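Methoxy mycolic acid synthase 2 (Mycobacterium tuberculosis, PDB 1TPY) converts a distal double bond of mycolic acids into a cis-cyclopropane ring, using a methylene group from S-adenosyl-L-methionine, and also cyclopropanates methoxymycolates. Local coordinates at residues 6-11 against 144-149; 13-18 against 263-268; 121-126 against 151-156; 196-201 against 259-264. All blocks are in the same frame, centred on the assembly; numbering follows the deposited sequence.

Contact 1 (6-11 against 144-149); sequences TPHFED and HDRHAD
Arg146 reaches across to the N-terminal segment and lays its guanidinium flat on the ring of His8. The two planes are 16° apart and their centres 4.0 Å apart. The overlap is offset on the imidazole. His8 CE1 sits over the middle of the guanidinium, 3.6 Å from Arg146 CZ, while Arg146 NH1 lies toward the rim of the ring. The two side chains arrive from opposite directions. The arginine chain is extended from CG to NE, which carries its flat end all the way to the loop ahead of helix 9-16. His8 holds CG anti to its carbonyl carbon (chi1 -65°), which turns the ring toward Arg146. At the guanidinium edge lies the carbonyl of Thr6. Arg146 NH2 donates to Thr6 O at 3.1 Å, and the acceptor is nearly in the guanidinium plane. The donor itself stands well above the carbonyl plane. A second bond, from Arg146 NH1 to Thr6 O, is weak at 3.3 Å. NH1 has its stronger partner in Glu124, through a salt bridge. Stack, carbonyl and carboxylate together fix the rotation of the guanidinium. His8 is the centre of an inverse gamma turn and the N-cap of helix 9-16. The contact thus ties the loop leading into that helix to the residues just ahead of helix 147-157. Nearby, His144, His147 and Ala148 touch helix 208-218.

Contact 2 (13-18 against 263-268); sequences QAHYDL and MKYLTG. With 16A (cetyl-trimethyl-ammonium), chain D; SAH (S-adenosyl-L-homocysteine), chain C.
The pocket that holds cetyl-trimethyl-ammonium, probably where the acyl chain of the substrate binds, is where His15 meets Tyr265, close to S-adenosyl-L-homocysteine. The touch is small: His15 CE1 lies 4.0 Å from Tyr265 CE2. The rings meet obliquely, with planes at 79°. His15 places CG anti to its backbone N (chi1 -173°), which sends the imidazole toward helix 256-275. The hydroxyl of Tyr33, an S-adenosyl-L-methionine-binding residue, is hydrogen-bonded to both His15 NE2 and Tyr265 OH. His15 ND1 is bonded to Ile199 O, so both ring nitrogens are held. Within the Rossmann-like methyltransferase fold, helix 9-16 here covers the cofactor, while helix 256-275 borders the detergent site. Tyr16 joins the two sites. One face of its ring lies over the cofactor ribose at C3', and the opposite face is covered by His15 CD2, 3.7 Å above the plane. Tyr16 CE2 is 3.3 Å from the cofactor SD. Tyr16 OH lies 3.1 Å from C16 of the detergent, next to its ammonium head, and is hydrogen-bonded to His141. Tyr265 OH comes within 3.8 Å of C1, at the far end of the tail.

Contact 3 (121-126 against 151-156); sequences AGWEQF and FARAHK. With SAH (S-adenosyl-L-homocysteine), chain C.
Arg153 curls back on itself to place NH1 among the carbonyls of the 121-126 loop. NH1 donates to Phe126 O at 2.8 Å and to Glu124 O at 3.2 Å. The second bond is the straighter, with an N-H...O angle of 167°, and Glu124 O lies close to the guanidinium plane. NH1 stands well above the plane of each carbonyl, so neither bond follows a lone pair. The chain starts with CG anti to the backbone N (chi1 -174°), then bends at chi2 and chi3. That fold brings the guanidinium back so that its NH1 edge meets the loop, while Arg153 CB rests 4.1 Å from Trp123 CE3. The loop is thereby held at the backbone of the 3-10 turn 123-125 and of the residue after it. The same turn also meets the cofactor. Trp123 N donates to the adenine N1 at 3.2 Å. A separate bond runs from the adenine N6 to Glu124 OE1 at 3.0 Å and is almost straight. Glu124 bends at chi2, and its OE1 also lies over one face of the Trp123 indole. Its other oxygen is held by Arg146, and Pro7 packs against its side chain. The Trp123 ring is met edge-to-face by Phe150. A loop after strand 116-120 that reads the adenine with a backbone N-H and a carboxylate fits the class I methyltransferase fold.

Contact 4 (196-201 against 259-264); sequences ATEIFP and YERYMK. With 16A (cetyl-trimethyl-ammonium), chain D.
Arg261 runs past Ile199 and crosses Glu198 at an angle. Its CG packs 3.6 Å from Ile199 CD1, the two chains sliding past each other in opposite directions. Bends at chi2 (144°) and chi3 (62°) then turn the guanidinium toward the carboxylate. Glu198 OE2 sits closest to Arg261 CD, at 2.9 Å. The salt bridge is longer: Arg261 NH1 to Glu198 OE2 is 3.5 Å, a weak hydrogen bond. The carboxylate and guanidinium planes are 73° apart, so the groups do not pair side by side. Water 2 supports the bridge, donating to Glu198 OE2 at 2.7 Å and accepting weakly from Arg261 NH1. Next in sequence, Tyr262 turns its ring inward, where it meets His15 and Tyr265. Lys264 is linked to Glu198 through water 1, which donates to Glu198 OE1 at 2.9 Å and accepts from Lys264 NZ. Its ammonium also makes a cation-pi contact with Phe194. Phe200, next after Ile199, faces the detergent pocket. The detergent C14 lies 3.5 Å above the centre of its ring, and Ile199 CG2 covers the opposite face. Helix 256-275 lies here between segment 196-201 and helix 229-245, while Phe200 leans on Tyr16 of helix 9-16.

Overall arrangement
Contacts 1 and 3 lie round the adenine end of the cofactor and both use helix 147-157. In each, an arginine on or just ahead of that helix bonds to backbone carbonyl oxygen, and Glu124 joins the two through Arg146. Contacts 2 and 4 share helix 256-275, with centres about 5 Å apart, and both border the detergent pocket. Contact 2 is buried and aromatic. Contact 4 is partly buried, with charges and waters on its outer side and Ile199 packed within. Contact 3 is also buried, but polar in its bonds, while contact 1 is partly buried. Helix 9-16 runs from contact 1 to contact 2, linking the adenine end to the probable acyl site.

Contact 1 (6-11 against 144-149)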
# COMPACT_ATOMS: atom_id res chain seq x y z
N THR A 6 11.15 -15.63 -6.46
CA THR A 6 10.10 -16.20 -5.64
C THR A 6 9.86 -15.14 -4.57
O THR A 6 10.81 -14.60 -3.99
CB THR A 6 10.52 -17.56 -5.03
OG1 THR A 6 11.85 -17.49 -4.52
CG2 THR A 6 10.46 -18.66 -6.10
N PRO A 7 8.59 -14.79 -4.33
CA PRO A 7 8.16 -13.78 -3.35
C PRO A 7 8.87 -13.83 -1.99
O PRO A 7 9.25 -14.89 -1.50
CB PRO A 7 6.67 -14.05 -3.24
CG PRO A 7 6.31 -14.43 -4.63
CD PRO A 7 7.42 -15.38 -5.01
N HIS A 8 9.04 -12.65 -1.39
CA HIS A 8 9.67 -12.55 -0.08
C HIS A 8 8.58 -12.72 0.98
O HIS A 8 8.25 -11.78 1.71
CB HIS A 8 10.34 -11.19 0.08
CG HIS A 8 11.49 -10.97 -0.85
ND1 HIS A 8 11.57 -9.88 -1.69
CD2 HIS A 8 12.62 -11.69 -1.07
CE1 HIS A 8 12.70 -9.93 -2.37
NE2 HIS A 8 13.35 -11.03 -2.01
N PHE A 9 8.01 -13.93 1.06
CA PHE A 9 6.95 -14.22 2.01
C PHE A 9 7.29 -13.91 3.47
O PHE A 9 6.55 -13.23 4.16
CB PHE A 9 6.50 -15.69 1.91
CG PHE A 9 5.79 -16.02 0.63
CD1 PHE A 9 6.48 -16.55 -0.45
CD2 PHE A 9 4.42 -15.78 0.50
CE1 PHE A 9 5.82 -16.84 -1.64
CE2 PHE A 9 3.76 -16.07 -0.68
CZ PHE A 9 4.46 -16.60 -1.76
N GLU A 10 8.43 -14.43 3.94
CA GLU A 10 8.83 -14.22 5.32
C GLU A 10 8.88 -12.75 5.76
O GLU A 10 8.25 -12.38 6.75
CB GLU A 10 10.19 -14.89 5.58
CG GLU A 10 10.59 -14.93 7.05
CD GLU A 10 11.85 -15.75 7.31
OE1 GLU A 10 11.88 -16.94 6.93
OE2 GLU A 10 12.81 -15.20 7.89
N ASP A 11 9.62 -11.92 5.03
CA ASP A 11 9.73 -10.50 5.38
C ASP A 11 8.40 -9.78 5.45
O ASP A 11 8.13 -9.05 6.40
CB ASP A 11 10.62 -9.76 4.38
CG ASP A 11 12.08 -10.10 4.52
OD1 ASP A 11 12.52 -10.31 5.67
OD2 ASP A 11 12.78 -10.15 3.49
N HIS A 144 14.15 -2.81 -4.73
CA HIS A 144 14.64 -2.11 -5.92
C HIS A 144 15.08 -3.07 -7.02
O HIS A 144 14.86 -2.81 -8.20
CB HIS A 144 15.81 -1.19 -5.56
CG HIS A 144 15.45 -0.05 -4.65
ND1 HIS A 144 14.14 0.21 -4.28
CD2 HIS A 144 16.21 0.89 -4.05
CE1 HIS A 144 14.12 1.27 -3.49
NE2 HIS A 144 15.36 1.70 -3.34
N ASP A 145 15.69 -4.18 -6.62
CA ASP A 145 16.18 -5.17 -7.57
C ASP A 145 15.08 -5.84 -8.39
O ASP A 145 15.37 -6.56 -9.34
CB ASP A 145 17.01 -6.23 -6.83
CG ASP A 145 16.17 -7.07 -5.89
OD1 ASP A 145 15.21 -6.54 -5.29
OD2 ASP A 145 16.49 -8.27 -5.73
N ARG A 146 13.82 -5.60 -8.04
CA ARG A 146 12.71 -6.21 -8.78
C ARG A 146 11.77 -5.20 -9.44
O ARG A 146 10.80 -5.60 -10.08
CB ARG A 146 11.90 -7.12 -7.86
CG ARG A 146 12.67 -8.35 -7.40
CD ARG A 146 11.82 -9.27 -6.57
NE ARG A 146 12.57 -10.46 -6.18
CZ ARG A 146 12.06 -11.49 -5.52
NH1 ARG A 146 10.78 -11.48 -5.17
NH2 ARG A 146 12.83 -12.52 -5.21
N HIS A 147 12.05 -3.91 -9.30
CA HIS A 147 11.21 -2.89 -9.91
C HIS A 147 11.02 -3.13 -11.40
O HIS A 147 9.89 -3.17 -11.90
CB HIS A 147 11.80 -1.50 -9.70
CG HIS A 147 11.71 -0.99 -8.29
ND1 HIS A 147 11.24 -1.77 -7.25
CD2 HIS A 147 12.04 0.20 -7.75
CE1 HIS A 147 11.29 -1.07 -6.13
NE2 HIS A 147 11.77 0.13 -6.41
N ALA A 148 12.14 -3.28 -12.12
CA ALA A 148 12.11 -3.52 -13.56
C ALA A 148 11.22 -4.70 -13.92
O ALA A 148 10.35 -4.59 -14.79
CB ALA A 148 13.54 -3.76 -14.08
N ASP A 149 11.43 -5.83 -13.26
CA ASP A 149 10.61 -7.01 -13.53
C ASP A 149 9.15 -6.75 -13.18
O ASP A 149 8.25 -7.23 -13.88
CB ASP A 149 11.13 -8.22 -12.74
CG ASP A 149 12.33 -8.86 -13.40
OD1 ASP A 149 12.81 -8.32 -14.42
OD2 ASP A 149 12.79 -9.92 -12.92

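Contact 2 (13-18 against 263-268)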
# COMPACT_ATOMS: atom_id res chain seq x y z
N GLN A 13 5.33 -11.22 5.60
CA GLN A 13 4.47 -11.87 6.58
C GLN A 13 4.83 -11.50 8.03
O GLN A 13 3.95 -11.44 8.89
CB GLN A 13 4.52 -13.39 6.40
CG GLN A 13 3.78 -13.88 5.16
CD GLN A 13 3.90 -15.38 4.93
OE1 GLN A 13 3.24 -15.93 4.05
NE2 GLN A 13 4.73 -16.04 5.73
N ALA A 14 6.11 -11.26 8.29
CA ALA A 14 6.58 -10.89 9.62
C ALA A 14 5.82 -9.67 10.13
O ALA A 14 5.74 -9.43 11.33
CB ALA A 14 8.08 -10.61 9.60
N HIS A 15 5.27 -8.89 9.20
CA HIS A 15 4.50 -7.71 9.59
C HIS A 15 2.99 -7.94 9.53
O HIS A 15 2.30 -7.86 10.55
CB HIS A 15 4.86 -6.52 8.69
CG HIS A 15 4.24 -5.23 9.14
ND1 HIS A 15 4.89 -4.34 9.97
CD2 HIS A 15 3.02 -4.70 8.91
CE1 HIS A 15 4.10 -3.32 10.24
NE2 HIS A 15 2.95 -3.51 9.61
N TYR A 16 2.47 -8.25 8.34
CA TYR A 16 1.03 -8.42 8.17
C TYR A 16 0.36 -9.63 8.78
O TYR A 16 -0.87 -9.67 8.89
CB TYR A 16 0.66 -8.32 6.68
CG TYR A 16 1.22 -7.09 6.04
CD1 TYR A 16 2.45 -7.11 5.39
CD2 TYR A 16 0.58 -5.86 6.18
CE1 TYR A 16 3.03 -5.95 4.89
CE2 TYR A 16 1.15 -4.69 5.68
CZ TYR A 16 2.37 -4.74 5.05
OH TYR A 16 2.94 -3.59 4.58
N ASP A 17 1.14 -10.63 9.18
CA ASP A 17 0.53 -11.81 9.79
C ASP A 17 0.66 -11.78 11.31
O ASP A 17 0.37 -12.77 11.98
CB ASP A 17 1.15 -13.09 9.22
CG ASP A 17 0.59 -13.44 7.85
OD1 ASP A 17 1.13 -14.34 7.18
OD2 ASP A 17 -0.42 -12.82 7.44
N LEU A 18 1.08 -10.64 11.84
CA LEU A 18 1.22 -10.47 13.29
C LEU A 18 -0.07 -10.89 14.01
O LEU A 18 -0.05 -11.71 14.92
CB LEU A 18 1.53 -9.01 13.63
CG LEU A 18 1.71 -8.72 15.12
CD1 LEU A 18 2.93 -9.49 15.62
CD2 LEU A 18 1.89 -7.24 15.35
N MET A 263 3.90 1.87 18.37
CA MET A 263 3.70 3.29 18.68
C MET A 263 4.94 4.05 18.22
O MET A 263 4.85 5.16 17.70
CB MET A 263 3.49 3.51 20.18
CG MET A 263 2.14 3.02 20.70
SD MET A 263 0.74 3.70 19.77
CE MET A 263 0.89 5.44 20.20
N LYS A 264 6.10 3.45 18.42
CA LYS A 264 7.36 4.06 18.02
C LYS A 264 7.39 4.18 16.50
O LYS A 264 7.81 5.20 15.95
CB LYS A 264 8.54 3.20 18.49
CG LYS A 264 9.92 3.71 18.06
CD LYS A 264 11.03 2.81 18.59
CE LYS A 264 12.39 3.21 18.04
NZ LYS A 264 13.49 2.36 18.61
N TYR A 265 6.92 3.14 15.82
CA TYR A 265 6.90 3.14 14.36
C TYR A 265 5.86 4.13 13.82
O TYR A 265 6.17 4.93 12.94
CB TYR A 265 6.65 1.71 13.84
CG TYR A 265 5.63 1.54 12.72
CD1 TYR A 265 5.71 2.28 11.54
CD2 TYR A 265 4.62 0.58 12.83
CE1 TYR A 265 4.80 2.08 10.50
CE2 TYR A 265 3.71 0.36 11.80
CZ TYR A 265 3.81 1.11 10.64
OH TYR A 265 2.90 0.90 9.63
N LEU A 266 4.65 4.09 14.35
CA LEU A 266 3.61 4.99 13.86
C LEU A 266 3.94 6.47 14.06
O LEU A 266 3.84 7.26 13.13
CB LEU A 266 2.26 4.65 14.51
CG LEU A 266 1.70 3.25 14.24
CD1 LEU A 266 0.40 3.09 15.02
CD2 LEU A 266 1.45 3.03 12.75
N THR A 267 4.33 6.84 15.28
CA THR A 267 4.65 8.24 15.56
C THR A 267 5.93 8.67 14.84
O THR A 267 6.03 9.80 14.39
CB THR A 267 4.82 8.49 17.08
OG1 THR A 267 5.78 7.58 17.62
CG2 THR A 267 3.50 8.29 17.80
N GLY A 268 6.89 7.76 14.73
CA GLY A 268 8.12 8.10 14.04
C GLY A 268 7.88 8.45 12.59
O GLY A 268 8.37 9.48 12.09
C1 16A D . 2.96 3.93 7.37
C2 16A D . 4.33 3.40 6.93
C3 16A D . 5.30 4.56 6.68
C4 16A D . 6.71 4.16 6.26
C5 16A D . 7.55 5.43 6.05
C6 16A D . 9.01 5.19 5.62
C7 16A D . 9.96 4.45 6.58
C8 16A D . 11.24 3.80 5.99
C9 16A D . 11.06 2.88 4.76
C10 16A D . 10.24 1.59 4.98
C11 16A D . 9.66 0.93 3.70
C12 16A D . 8.52 -0.07 3.94
C13 16A D . 7.15 0.55 3.62
C14 16A D . 6.01 -0.42 3.95
C15 16A D . 4.70 0.38 3.86
C16 16A D . 3.55 -0.53 4.34
N1 16A D . 2.08 -0.16 4.47
C17 16A D . 1.09 -0.94 4.95
C18 16A D . 1.91 1.12 5.25
C19 16A D . 1.54 0.15 3.09
N SAH C . -3.17 -2.40 -0.65
CA SAH C . -3.65 -2.57 0.72
CB SAH C . -2.58 -3.23 1.63
CG SAH C . -1.22 -2.55 1.74
SD SAH C . -0.08 -3.42 2.85
C SAH C . -4.08 -1.23 1.31
O SAH C . -3.82 -0.19 0.68
OXT SAH C . -4.66 -1.22 2.42
C5' SAH C . 1.13 -4.11 1.69
C4' SAH C . 0.51 -5.24 0.85
O4' SAH C . 1.30 -5.58 -0.31
C3' SAH C . 0.32 -6.54 1.64
O3' SAH C . -0.97 -7.09 1.31
C2' SAH C . 1.44 -7.41 1.15
O2' SAH C . 1.16 -8.80 1.35
C1' SAH C . 1.52 -7.00 -0.29
N9 SAH C . 2.82 -7.36 -0.99
C8 SAH C . 4.11 -7.09 -0.68
N7 SAH C . 5.01 -7.54 -1.50
C5 SAH C . 4.23 -8.18 -2.46
C6 SAH C . 4.54 -8.89 -3.66
N6 SAH C . 5.78 -9.08 -4.08
N1 SAH C . 3.49 -9.40 -4.39
C2 SAH C . 2.22 -9.22 -3.97
N3 SAH C . 1.81 -8.57 -2.86
C4 SAH C . 2.89 -8.07 -2.15

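Contact 3 (121-126 against 151-156)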
# COMPACT_ATOMS: atom_id res chain seq x y z
N ALA A 121 -0.00 -15.19 -3.10
CA ALA A 121 1.09 -15.22 -4.06
C ALA A 121 1.55 -13.80 -4.39
O ALA A 121 0.86 -12.82 -4.10
CB ALA A 121 0.64 -15.92 -5.34
N GLY A 122 2.73 -13.68 -4.98
CA GLY A 122 3.23 -12.37 -5.34
C GLY A 122 2.92 -12.10 -6.79
O GLY A 122 2.44 -12.99 -7.50
N TRP A 123 3.16 -10.88 -7.24
CA TRP A 123 2.92 -10.56 -8.64
C TRP A 123 3.88 -11.42 -9.45
O TRP A 123 3.56 -11.85 -10.56
CB TRP A 123 3.20 -9.08 -8.93
CG TRP A 123 4.55 -8.62 -8.47
CD1 TRP A 123 4.85 -8.08 -7.25
CD2 TRP A 123 5.78 -8.71 -9.19
NE1 TRP A 123 6.20 -7.83 -7.17
CE2 TRP A 123 6.80 -8.21 -8.35
CE3 TRP A 123 6.13 -9.16 -10.47
CZ2 TRP A 123 8.14 -8.15 -8.74
CZ3 TRP A 123 7.46 -9.11 -10.86
CH2 TRP A 123 8.45 -8.60 -10.00
N GLU A 124 5.06 -11.67 -8.90
CA GLU A 124 6.04 -12.46 -9.62
C GLU A 124 5.53 -13.86 -10.00
O GLU A 124 6.08 -14.51 -10.89
CB GLU A 124 7.38 -12.54 -8.86
CG GLU A 124 7.33 -12.65 -7.34
CD GLU A 124 7.18 -11.31 -6.61
OE1 GLU A 124 6.06 -10.78 -6.56
OE2 GLU A 124 8.19 -10.80 -6.09
N GLN A 125 4.47 -14.30 -9.34
CA GLN A 125 3.89 -15.61 -9.61
C GLN A 125 2.59 -15.50 -10.39
O GLN A 125 1.95 -16.51 -10.69
CB GLN A 125 3.63 -16.35 -8.30
CG GLN A 125 4.88 -16.75 -7.53
CD GLN A 125 4.58 -17.21 -6.12
OE1 GLN A 125 5.20 -18.14 -5.61
NE2 GLN A 125 3.63 -16.55 -5.47
N PHE A 126 2.20 -14.28 -10.74
CA PHE A 126 0.96 -14.04 -11.47
C PHE A 126 1.24 -13.66 -12.93
O PHE A 126 2.05 -12.77 -13.20
CB PHE A 126 0.19 -12.92 -10.79
CG PHE A 126 -1.25 -12.85 -11.19
CD1 PHE A 126 -2.17 -13.75 -10.68
CD2 PHE A 126 -1.69 -11.87 -12.08
CE1 PHE A 126 -3.52 -13.69 -11.05
CE2 PHE A 126 -3.02 -11.80 -12.46
CZ PHE A 126 -3.94 -12.71 -11.95
N PHE A 151 7.33 -3.89 -13.36
CA PHE A 151 6.69 -3.15 -14.44
C PHE A 151 6.57 -3.97 -15.72
O PHE A 151 5.57 -3.88 -16.42
CB PHE A 151 7.46 -1.85 -14.72
CG PHE A 151 7.34 -0.83 -13.62
CD1 PHE A 151 8.46 -0.45 -12.87
CD2 PHE A 151 6.11 -0.26 -13.31
CE1 PHE A 151 8.34 0.48 -11.84
CE2 PHE A 151 5.99 0.67 -12.29
CZ PHE A 151 7.10 1.04 -11.55
N ALA A 152 7.57 -4.79 -16.01
CA ALA A 152 7.53 -5.62 -17.21
C ALA A 152 6.31 -6.54 -17.13
O ALA A 152 5.58 -6.71 -18.11
CB ALA A 152 8.82 -6.44 -17.35
N ARG A 153 6.08 -7.12 -15.96
CA ARG A 153 4.95 -8.03 -15.75
C ARG A 153 3.61 -7.29 -15.86
O ARG A 153 2.67 -7.77 -16.50
CB ARG A 153 5.04 -8.69 -14.37
CG ARG A 153 3.98 -9.75 -14.15
CD ARG A 153 4.11 -10.87 -15.17
NE ARG A 153 5.40 -11.53 -15.07
CZ ARG A 153 5.72 -12.39 -14.11
NH1 ARG A 153 4.85 -12.70 -13.17
NH2 ARG A 153 6.93 -12.92 -14.08
N ALA A 154 3.52 -6.14 -15.21
CA ALA A 154 2.31 -5.34 -15.23
C ALA A 154 2.00 -4.96 -16.67
O ALA A 154 0.85 -5.00 -17.10
CB ALA A 154 2.49 -4.08 -14.40
N HIS A 155 3.05 -4.62 -17.41
CA HIS A 155 2.93 -4.22 -18.81
C HIS A 155 2.52 -5.44 -19.64
O HIS A 155 1.72 -5.34 -20.57
CB HIS A 155 4.28 -3.66 -19.29
CG HIS A 155 4.22 -2.95 -20.61
ND1 HIS A 155 4.13 -3.61 -21.81
CD2 HIS A 155 4.23 -1.63 -20.90
CE1 HIS A 155 4.10 -2.73 -22.79
NE2 HIS A 155 4.15 -1.52 -22.27
N LYS A 156 3.06 -6.59 -19.28
CA LYS A 156 2.77 -7.83 -19.98
C LYS A 156 1.31 -8.26 -19.83
O LYS A 156 0.66 -8.62 -20.81
CB LYS A 156 3.68 -8.95 -19.47
CG LYS A 156 3.58 -10.26 -20.24
CD LYS A 156 4.03 -10.07 -21.68
CE LYS A 156 4.18 -11.40 -22.42
NZ LYS A 156 4.73 -11.22 -23.80
N SAH C . -3.17 -2.40 -0.65
CA SAH C . -3.65 -2.57 0.72
CB SAH C . -2.58 -3.23 1.63
CG SAH C . -1.22 -2.55 1.74
SD SAH C . -0.08 -3.42 2.85
C SAH C . -4.08 -1.23 1.31
O SAH C . -3.82 -0.19 0.68
OXT SAH C . -4.66 -1.22 2.42
C5' SAH C . 1.13 -4.11 1.69
C4' SAH C . 0.51 -5.24 0.85
O4' SAH C . 1.30 -5.58 -0.31
C3' SAH C . 0.32 -6.54 1.64
O3' SAH C . -0.97 -7.09 1.31
C2' SAH C . 1.44 -7.41 1.15
O2' SAH C . 1.16 -8.80 1.35
C1' SAH C . 1.52 -7.00 -0.29
N9 SAH C . 2.82 -7.36 -0.99
C8 SAH C . 4.11 -7.09 -0.68
N7 SAH C . 5.01 -7.54 -1.50
C5 SAH C . 4.23 -8.18 -2.46
C6 SAH C . 4.54 -8.89 -3.66
N6 SAH C . 5.78 -9.08 -4.08
N1 SAH C . 3.49 -9.40 -4.39
C2 SAH C . 2.22 -9.22 -3.97
N3 SAH C . 1.81 -8.57 -2.86
C4 SAH C . 2.89 -8.07 -2.15

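Contact 4 (196-201 against 259-264)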
# COMPACT_ATOMS: atom_id res chain seq x y z
N ALA A 196 13.48 -0.98 9.21
CA ALA A 196 13.97 -2.11 8.43
C ALA A 196 14.26 -3.35 9.28
O ALA A 196 14.23 -4.47 8.79
CB ALA A 196 15.23 -1.71 7.69
N THR A 197 14.52 -3.14 10.57
CA THR A 197 14.83 -4.25 11.46
C THR A 197 13.64 -4.82 12.23
O THR A 197 13.53 -6.03 12.38
CB THR A 197 15.93 -3.83 12.47
OG1 THR A 197 17.13 -3.51 11.76
CG2 THR A 197 16.22 -4.95 13.46
N GLU A 198 12.75 -3.95 12.71
CA GLU A 198 11.63 -4.42 13.51
C GLU A 198 10.23 -4.23 12.92
O GLU A 198 9.26 -4.76 13.45
CB GLU A 198 11.65 -3.74 14.89
CG GLU A 198 13.02 -3.69 15.56
CD GLU A 198 12.96 -3.13 16.97
OE1 GLU A 198 13.97 -2.53 17.42
OE2 GLU A 198 11.92 -3.28 17.63
N ILE A 199 10.13 -3.48 11.82
CA ILE A 199 8.82 -3.21 11.24
C ILE A 199 8.60 -3.74 9.83
O ILE A 199 7.69 -4.54 9.60
CB ILE A 199 8.53 -1.68 11.23
CG1 ILE A 199 8.84 -1.09 12.61
CG2 ILE A 199 7.08 -1.43 10.86
CD1 ILE A 199 8.03 -1.71 13.76
N PHE A 200 9.42 -3.29 8.90
CA PHE A 200 9.31 -3.70 7.51
C PHE A 200 10.59 -4.26 6.93
O PHE A 200 11.23 -3.63 6.09
CB PHE A 200 8.85 -2.53 6.64
CG PHE A 200 7.48 -2.02 6.97
CD1 PHE A 200 7.29 -0.69 7.34
CD2 PHE A 200 6.38 -2.87 6.91
CE1 PHE A 200 6.01 -0.22 7.64
CE2 PHE A 200 5.11 -2.41 7.20
CZ PHE A 200 4.92 -1.07 7.57
N PRO A 201 11.00 -5.46 7.36
CA PRO A 201 12.23 -6.01 6.79
C PRO A 201 12.06 -6.07 5.27
O PRO A 201 10.96 -6.35 4.78
CB PRO A 201 12.31 -7.40 7.41
CG PRO A 201 11.66 -7.20 8.74
CD PRO A 201 10.47 -6.33 8.43
N TYR A 259 3.40 -3.32 21.58
CA TYR A 259 2.65 -2.08 21.66
C TYR A 259 3.60 -0.91 21.43
O TYR A 259 3.37 -0.08 20.55
CB TYR A 259 1.98 -1.93 23.02
CG TYR A 259 1.43 -0.54 23.25
CD1 TYR A 259 0.26 -0.12 22.63
CD2 TYR A 259 2.12 0.38 24.05
CE1 TYR A 259 -0.22 1.18 22.78
CE2 TYR A 259 1.66 1.68 24.20
CZ TYR A 259 0.49 2.07 23.57
OH TYR A 259 0.02 3.35 23.73
N GLU A 260 4.66 -0.85 22.24
CA GLU A 260 5.63 0.23 22.14
C GLU A 260 6.34 0.24 20.79
O GLU A 260 6.64 1.30 20.25
CB GLU A 260 6.67 0.13 23.27
CG GLU A 260 6.09 0.33 24.68
CD GLU A 260 5.50 1.73 24.91
OE1 GLU A 260 4.86 1.94 25.96
OE2 GLU A 260 5.68 2.63 24.05
N ARG A 261 6.61 -0.94 20.24
CA ARG A 261 7.26 -1.03 18.94
C ARG A 261 6.42 -0.33 17.87
O ARG A 261 6.93 0.48 17.10
CB ARG A 261 7.49 -2.49 18.56
CG ARG A 261 8.12 -2.69 17.19
CD ARG A 261 9.08 -3.87 17.22
NE ARG A 261 8.41 -5.13 17.54
CZ ARG A 261 8.89 -6.03 18.38
NH1 ARG A 261 10.04 -5.83 19.01
NH2 ARG A 261 8.21 -7.15 18.60
N TYR A 262 5.12 -0.63 17.83
CA TYR A 262 4.24 -0.02 16.85
C TYR A 262 3.99 1.47 17.10
O TYR A 262 3.88 2.25 16.15
CB TYR A 262 2.92 -0.80 16.75
CG TYR A 262 3.02 -1.94 15.76
CD1 TYR A 262 3.83 -3.05 16.02
CD2 TYR A 262 2.36 -1.88 14.53
CE1 TYR A 262 4.00 -4.07 15.07
CE2 TYR A 262 2.52 -2.89 13.57
CZ TYR A 262 3.34 -3.98 13.85
OH TYR A 262 3.49 -4.99 12.92
N MET A 263 3.90 1.87 18.37
CA MET A 263 3.70 3.29 18.68
C MET A 263 4.94 4.05 18.22
O MET A 263 4.85 5.16 17.70
CB MET A 263 3.49 3.51 20.18
CG MET A 263 2.14 3.02 20.70
SD MET A 263 0.74 3.70 19.77
CE MET A 263 0.89 5.44 20.20
N LYS A 264 6.10 3.45 18.42
CA LYS A 264 7.36 4.06 18.02
C LYS A 264 7.39 4.18 16.50
O LYS A 264 7.81 5.20 15.95
CB LYS A 264 8.54 3.20 18.49
CG LYS A 264 9.92 3.71 18.06
CD LYS A 264 11.03 2.81 18.59
CE LYS A 264 12.39 3.21 18.04
NZ LYS A 264 13.49 2.36 18.61
C1 16A D . 2.96 3.93 7.37
C2 16A D . 4.33 3.40 6.93
C3 16A D . 5.30 4.56 6.68
C4 16A D . 6.71 4.16 6.26
C5 16A D . 7.55 5.43 6.05
C6 16A D . 9.01 5.19 5.62
C7 16A D . 9.96 4.45 6.58
C8 16A D . 11.24 3.80 5.99
C9 16A D . 11.06 2.88 4.76
C10 16A D . 10.24 1.59 4.98
C11 16A D . 9.66 0.93 3.70
C12 16A D . 8.52 -0.07 3.94
C13 16A D . 7.15 0.55 3.62
C14 16A D . 6.01 -0.42 3.95
C15 16A D . 4.70 0.38 3.86
C16 16A D . 3.55 -0.53 4.34
N1 16A D . 2.08 -0.16 4.47
C17 16A D . 1.09 -0.94 4.95
C18 16A D . 1.91 1.12 5.25
C19 16A D . 1.54 0.15 3.09
O HOH W 1 12.89 -0.72 19.46
O HOH W 2 11.51 -3.88 20.24